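Local atomic coordinates of sialidase B (Streptococcus pneumoniae TIGR4, PDB entry 4XE9), a protein that cleaves terminal sialic acid residues from oligosaccharides, glycoproteins and glycolipids by hydrolysing their alpha-glycosidic linkages. Residues Pro440-Glu445 and Gln486-Ser491. The protein carries 1 engineered substitution. Sequence-based numbering, arbitrary orientation.
Sequences PPFLGE and QTWKKS
F442, in the loop between strands 437-438 and 451-459, meets W488 and K490 at the edge of a propeller sheet and illustrates how one aromatic ring can join a loop to an outermost strand. Its leading edge does the closest work: CB of W488 lies 3.6 Å from CZ of F442, at the ring edge and near its plane, and CE1 is 3.7 Å from the W488 carbonyl O, also in plane at that edge. The F442 side chain reaches across because CG stands anti to its own carbonyl carbon (chi1 -67°). W488 touches through its CB, while the rest of its side chain leads away from F442; the side chain also touches L439, just before P440, and S481 of strand 475-481. L479 of that strand also touches the F442 side chain.

Toward the solvent the fit slackens. K490 bends at chi2 (96°) and passes the F442 side chain in the opposite direction, CG of K490 lying 4.0 Å from CB of F442. Its CE then reaches CD2 of L443 at 3.9 Å, the two side chains crossing at about a right angle, and its ammonium goes on to S492. K489, pointing away from the loop, forms a salt bridge with E535.

W488 and K490 belong to the third BNR repeat. With no hydrogen bond between the segments, their attraction probably comes mainly from dispersion and partial burial of hydrocarbon, the lysine methylenes included.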
ATOM      1  N   PRO A 440      14.514  22.810   1.051  1.00 21.63           N
ATOM      2  CA  PRO A 440      14.081  24.199   0.869  1.00 24.49           C
ATOM      3  C   PRO A 440      12.974  24.318  -0.176  1.00 23.92           C
ATOM      4  O   PRO A 440      12.713  23.352  -0.901  1.00 22.24           O
ATOM      5  CB  PRO A 440      15.351  24.889   0.359  1.00 24.07           C
ATOM      6  CG  PRO A 440      16.091  23.824  -0.351  1.00 27.97           C
ATOM      7  CD  PRO A 440      15.851  22.573   0.477  1.00 23.43           C
ATOM      8  N   PRO A 441      12.324  25.492  -0.262  1.00 23.71           N
ATOM      9  CA  PRO A 441      11.353  25.668  -1.343  1.00 25.55           C
ATOM     10  C   PRO A 441      12.107  25.809  -2.659  1.00 26.15           C
ATOM     11  O   PRO A 441      13.246  26.286  -2.644  1.00 26.66           O
ATOM     12  CB  PRO A 441      10.673  27.005  -1.007  1.00 26.95           C
ATOM     13  CG  PRO A 441      11.166  27.401   0.346  1.00 28.67           C
ATOM     14  CD  PRO A 441      12.464  26.703   0.564  1.00 27.26           C
ATOM     15  N   PHE A 442      11.491  25.408  -3.767  1.00 21.47           N
ATOM     16  CA  PHE A 442      12.147  25.498  -5.070  1.00 27.39           C
ATOM     17  C   PHE A 442      11.400  26.393  -6.038  1.00 26.90           C
ATOM     18  O   PHE A 442      11.963  26.827  -7.038  1.00 30.51           O
ATOM     19  CB  PHE A 442      12.312  24.107  -5.687  1.00 24.40           C
ATOM     20  CG  PHE A 442      13.275  23.237  -4.944  1.00 21.97           C
ATOM     21  CD1 PHE A 442      14.642  23.435  -5.068  1.00 23.30           C
ATOM     22  CD2 PHE A 442      12.816  22.231  -4.114  1.00 22.13           C
ATOM     23  CE1 PHE A 442      15.535  22.641  -4.377  1.00 23.44           C
ATOM     24  CE2 PHE A 442      13.701  21.429  -3.414  1.00 21.35           C
ATOM     25  CZ  PHE A 442      15.063  21.630  -3.547  1.00 25.42           C
ATOM     26  N   LEU A 443      10.136  26.656  -5.740  1.00 27.00           N
ATOM     27  CA  LEU A 443       9.285  27.436  -6.629  1.00 33.53           C
ATOM     28  C   LEU A 443       8.805  28.728  -5.974  1.00 29.91           C
ATOM     29  O   LEU A 443       7.738  29.245  -6.304  1.00 30.82           O
ATOM     30  CB  LEU A 443       8.087  26.604  -7.080  1.00 31.18           C
ATOM     31  CG  LEU A 443       8.464  25.257  -7.698  1.00 30.43           C
ATOM     32  CD1 LEU A 443       7.242  24.532  -8.228  1.00 29.06           C
ATOM     33  CD2 LEU A 443       9.492  25.440  -8.792  1.00 32.74           C
ATOM     34  N   GLY A 444       9.592  29.245  -5.039  1.00 31.51           N
ATOM     35  CA  GLY A 444       9.275  30.524  -4.436  1.00 28.32           C
ATOM     36  C   GLY A 444       8.624  30.477  -3.069  1.00 32.36           C
ATOM     37  O   GLY A 444       8.147  29.441  -2.605  1.00 31.22           O
ATOM     38  N   GLU A 445       8.594  31.643  -2.438  1.00 30.16           N
ATOM     39  CA  GLU A 445       8.118  31.813  -1.075  1.00 35.01           C
ATOM     40  C   GLU A 445       6.636  31.482  -0.942  1.00 32.94           C
ATOM     41  O   GLU A 445       6.189  31.003   0.105  1.00 34.93           O
ATOM     42  CB  GLU A 445       8.360  33.268  -0.673  1.00 35.31           C
ATOM     43  CG  GLU A 445       8.379  33.554   0.809  1.00 40.60           C
ATOM     44  CD  GLU A 445       8.805  34.985   1.091  1.00 42.10           C
ATOM     45  OE1 GLU A 445       9.554  35.202   2.068  1.00 42.00           O
ATOM     46  OE2 GLU A 445       8.397  35.892   0.330  1.00 40.40           O
ATOM     47  N   GLN A 486      23.598  17.133  -0.314  1.00 20.18           N
ATOM     48  CA  GLN A 486      23.782  18.260   0.598  1.00 22.89           C
ATOM     49  C   GLN A 486      23.031  19.497   0.096  1.00 25.28           C
ATOM     50  O   GLN A 486      22.432  20.231   0.879  1.00 23.16           O
ATOM     51  CB  GLN A 486      25.271  18.569   0.777  1.00 22.34           C
ATOM     52  CG  GLN A 486      26.045  17.460   1.493  1.00 24.57           C
ATOM     53  CD  GLN A 486      27.550  17.668   1.461  1.00 38.15           C
ATOM     54  OE1 GLN A 486      28.099  18.402   2.281  1.00 47.20           O
ATOM     55  NE2 GLN A 486      28.225  17.013   0.519  1.00 33.32           N
ATOM     56  N   THR A 487      23.066  19.724  -1.215  1.00 22.49           N
ATOM     57  CA  THR A 487      22.338  20.837  -1.817  1.00 21.60           C
ATOM     58  C   THR A 487      21.562  20.358  -3.032  1.00 22.41           C
ATOM     59  O   THR A 487      21.975  19.416  -3.713  1.00 20.54           O
ATOM     60  CB  THR A 487      23.282  21.971  -2.269  1.00 27.41           C
ATOM     61  OG1 THR A 487      24.098  21.505  -3.346  1.00 29.75           O
ATOM     62  CG2 THR A 487      24.167  22.445  -1.122  1.00 26.56           C
ATOM     63  N   TRP A 488      20.450  21.030  -3.314  1.00 19.60           N
ATOM     64  CA  TRP A 488      19.576  20.638  -4.408  1.00 20.84           C
ATOM     65  C   TRP A 488      19.233  21.824  -5.286  1.00 21.62           C
ATOM     66  O   TRP A 488      19.165  22.962  -4.807  1.00 21.65           O
ATOM     67  CB  TRP A 488      18.278  20.036  -3.855  1.00 21.08           C
ATOM     68  CG  TRP A 488      18.521  18.818  -3.033  1.00 18.74           C
ATOM     69  CD1 TRP A 488      18.806  18.772  -1.700  1.00 20.42           C
ATOM     70  CD2 TRP A 488      18.519  17.459  -3.493  1.00 17.53           C
ATOM     71  NE1 TRP A 488      18.983  17.464  -1.301  1.00 22.70           N
ATOM     72  CE2 TRP A 488      18.813  16.642  -2.384  1.00 22.20           C
ATOM     73  CE3 TRP A 488      18.296  16.859  -4.736  1.00 17.93           C
ATOM     74  CZ2 TRP A 488      18.884  15.247  -2.479  1.00 20.17           C
ATOM     75  CZ3 TRP A 488      18.376  15.478  -4.833  1.00 19.50           C
ATOM     76  CH2 TRP A 488      18.672  14.687  -3.712  1.00 21.91           C
ATOM     77  N   LYS A 489      19.021  21.552  -6.570  1.00 21.78           N
ATOM     78  CA  LYS A 489      18.449  22.542  -7.480  1.00 20.58           C
ATOM     79  C   LYS A 489      17.271  21.913  -8.200  1.00 23.49           C
ATOM     80  O   LYS A 489      17.117  20.687  -8.222  1.00 17.79           O
ATOM     81  CB  LYS A 489      19.494  23.025  -8.497  1.00 23.35           C
ATOM     82  CG  LYS A 489      19.872  21.998  -9.552  1.00 21.62           C
ATOM     83  CD  LYS A 489      20.798  22.608 -10.600  1.00 25.88           C
ATOM     84  CE  LYS A 489      21.116  21.609 -11.705  1.00 27.76           C
ATOM     85  NZ  LYS A 489      21.966  22.212 -12.767  1.00 26.16           N
ATOM     86  N   LYS A 490      16.422  22.736  -8.798  1.00 18.64           N
ATOM     87  CA  LYS A 490      15.324  22.167  -9.554  1.00 17.18           C
ATOM     88  C   LYS A 490      15.565  22.280 -11.048  1.00 22.46           C
ATOM     89  O   LYS A 490      16.285  23.164 -11.515  1.00 21.35           O
ATOM     90  CB  LYS A 490      13.990  22.809  -9.158  1.00 17.46           C
ATOM     91  CG  LYS A 490      13.903  24.311  -9.394  1.00 27.02           C
ATOM     92  CD  LYS A 490      13.243  24.611 -10.724  1.00 27.00           C
ATOM     93  CE  LYS A 490      12.775  26.049 -10.805  1.00 29.67           C
ATOM     94  NZ  LYS A 490      12.144  26.280 -12.120  1.00 24.72           N
ATOM     95  N   SER A 491      14.982  21.346 -11.786  1.00 18.18           N
ATOM     96  CA  SER A 491      14.869  21.456 -13.229  1.00 20.79           C
ATOM     97  C   SER A 491      13.400  21.249 -13.546  1.00 20.16           C
ATOM     98  O   SER A 491      12.866  20.159 -13.343  1.00 19.33           O
ATOM     99  CB  SER A 491      15.733  20.404 -13.921  1.00 18.67           C
ATOM    100  OG  SER A 491      15.511  20.418 -15.323  1.00 17.15           O
TER